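Local coordinates for alpha-glucosidase (Bacteroides thetaiotaomicron, PDB 5XFM), which probably hydrolyses beta-L-arabinopyranosides and alpha-galactosides as a bifunctional, calcium-containing glycoside hydrolase of family 97, at residues Thr152-Cys157 and Ala179-Ser184. The protein carries 1 engineered substitution. Numbering follows the deposited sequence.
Sequences TTTFLC and ADAPMS
Thr154 and Ala181 form an antiparallel hydrogen-bonded pair, Thr154 N to Ala181 O and Ala181 N to Thr154 O both spanning 2.9 Å. Asp180 also faces Thr154, with positive backbone angles (phi 50°, psi 43°), and this extra residue makes a G1 beta bulge. Thr153 OG1 donates to Asp180 OD1 at 2.6 Å, meeting the oxygen nearly along its C-O bond; Thr153 places the hydroxyl there by setting it between backbone N and carbonyl carbon (chi1 52°). The same carboxylate forms a salt bridge with Arg200 and a hydrogen bond with Tyr563. A water joins Thr154 OG1 to Pro182 O, donating to the carbonyl. The Phe155 ring packs against the bulge: Asp180 N sits 3.4 Å above the centre of one face, and Ala179 CB touches Phe155 CE2 at 3.7 Å. An alanine in place of Phe155 would probably leave a gap beneath Asp180 N and Ala179 CB, with the bulge backbone no longer supported from that side. Beyond the bridge, Met183 CG packs on Thr154 CG2 at 3.6 Å. The arrangement is a G1 bulge in an edge strand, 178-182, of the N-terminal galactose mutarotase-like beta-sandwich domain.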
loop_
_atom_site.group_PDB
_atom_site.type_symbol
_atom_site.label_atom_id
_atom_site.label_comp_id
_atom_site.label_asym_id
_atom_site.label_seq_id
_atom_site.Cartn_x
_atom_site.Cartn_y
_atom_site.Cartn_z
ATOM N N THR A 152 16.289 3.503 18.794
ATOM C CA THR A 152 15.299 3.140 17.780
ATOM C C THR A 152 15.848 2.175 16.734
ATOM O O THR A 152 16.926 2.406 16.185
ATOM C CB THR A 152 14.771 4.385 17.043
ATOM O OG1 THR A 152 14.156 5.279 17.979
ATOM C CG2 THR A 152 13.773 3.981 15.968
ATOM N N THR A 153 15.113 1.097 16.454
ATOM C CA THR A 153 15.466 0.233 15.323
ATOM C C THR A 153 14.467 0.379 14.165
ATOM O O THR A 153 13.398 0.971 14.317
ATOM C CB THR A 153 15.575 -1.248 15.736
ATOM O OG1 THR A 153 14.388 -1.649 16.425
ATOM C CG2 THR A 153 16.779 -1.453 16.642
ATOM N N THR A 154 14.829 -0.150 13.000
ATOM C CA THR A 154 14.092 0.149 11.775
ATOM C C THR A 154 13.672 -1.085 10.971
ATOM O O THR A 154 14.339 -2.118 10.999
ATOM C CB THR A 154 14.932 1.059 10.848
ATOM O OG1 THR A 154 15.919 0.269 10.179
ATOM C CG2 THR A 154 15.642 2.153 11.646
ATOM N N PHE A 155 12.564 -0.950 10.245
ATOM C CA PHE A 155 12.066 -1.972 9.327
ATOM C C PHE A 155 11.837 -1.303 7.976
ATOM O O PHE A 155 10.720 -0.881 7.662
ATOM C CB PHE A 155 10.767 -2.605 9.842
ATOM C CG PHE A 155 10.897 -3.293 11.183
ATOM C CD1 PHE A 155 11.069 -2.560 12.349
ATOM C CD2 PHE A 155 10.799 -4.670 11.281
ATOM C CE1 PHE A 155 11.179 -3.188 13.580
ATOM C CE2 PHE A 155 10.902 -5.307 12.510
ATOM C CZ PHE A 155 11.091 -4.563 13.660
ATOM N N LEU A 156 12.900 -1.212 7.183
ATOM C CA LEU A 156 12.898 -0.428 5.951
ATOM C C LEU A 156 13.287 -1.222 4.705
ATOM O O LEU A 156 14.084 -2.159 4.772
ATOM C CB LEU A 156 13.864 0.753 6.091
ATOM C CG LEU A 156 13.799 1.554 7.393
ATOM C CD1 LEU A 156 14.948 2.554 7.506
ATOM C CD2 LEU A 156 12.469 2.275 7.459
ATOM N N CYS A 157 12.736 -0.819 3.564
ATOM C CA CYS A 157 13.220 -1.299 2.276
ATOM C C CYS A 157 13.761 -0.106 1.491
ATOM O O CYS A 157 13.148 0.969 1.464
ATOM C CB CYS A 157 12.117 -2.019 1.497
ATOM S SG CYS A 157 10.691 -0.987 1.089
ATOM N N ALA A 179 14.688 -6.445 9.210
ATOM C CA ALA A 179 13.907 -6.295 10.430
ATOM C C ALA A 179 14.799 -5.896 11.595
ATOM O O ALA A 179 15.880 -6.447 11.770
ATOM C CB ALA A 179 13.157 -7.585 10.752
ATOM N N ASP A 180 14.331 -4.937 12.389
ATOM C CA ASP A 180 15.063 -4.457 13.556
ATOM C C ASP A 180 16.516 -4.111 13.246
ATOM O O ASP A 180 17.424 -4.450 14.002
ATOM C CB ASP A 180 14.977 -5.493 14.679
ATOM C CG ASP A 180 13.779 -5.260 15.580
ATOM O OD1 ASP A 180 13.646 -4.130 16.102
ATOM O OD2 ASP A 180 12.948 -6.180 15.732
ATOM N N ALA A 181 16.722 -3.442 12.118
ATOM C CA ALA A 181 18.040 -2.971 11.730
ATOM C C ALA A 181 18.456 -1.777 12.580
ATOM O O ALA A 181 17.611 -0.989 13.004
ATOM C CB ALA A 181 18.051 -2.600 10.263
ATOM N N PRO A 182 19.763 -1.640 12.841
ATOM C CA PRO A 182 20.235 -0.421 13.504
ATOM C C PRO A 182 19.977 0.795 12.620
ATOM O O PRO A 182 19.964 0.650 11.389
ATOM C CB PRO A 182 21.738 -0.663 13.691
ATOM C CG PRO A 182 21.951 -2.131 13.450
ATOM C CD PRO A 182 20.853 -2.585 12.547
ATOM N N MET A 183 19.740 1.955 13.232
ATOM C CA MET A 183 19.525 3.188 12.485
ATOM C C MET A 183 20.765 3.568 11.687
ATOM O O MET A 183 20.671 4.141 10.600
ATOM C CB MET A 183 19.134 4.344 13.417
ATOM C CG MET A 183 17.633 4.499 13.605
ATOM S SD MET A 183 17.166 5.993 14.492
ATOM C CE MET A 183 18.387 6.024 15.807
ATOM N N SER A 184 21.928 3.242 12.237
ATOM C CA SER A 184 23.207 3.585 11.622
ATOM C C SER A 184 23.459 2.836 10.309
ATOM O O SER A 184 24.384 3.168 9.574
ATOM C CB SER A 184 24.350 3.287 12.587
ATOM O OG SER A 184 24.526 1.887 12.703
HETATM O O HOH W 1 18.197 1.258 9.512
#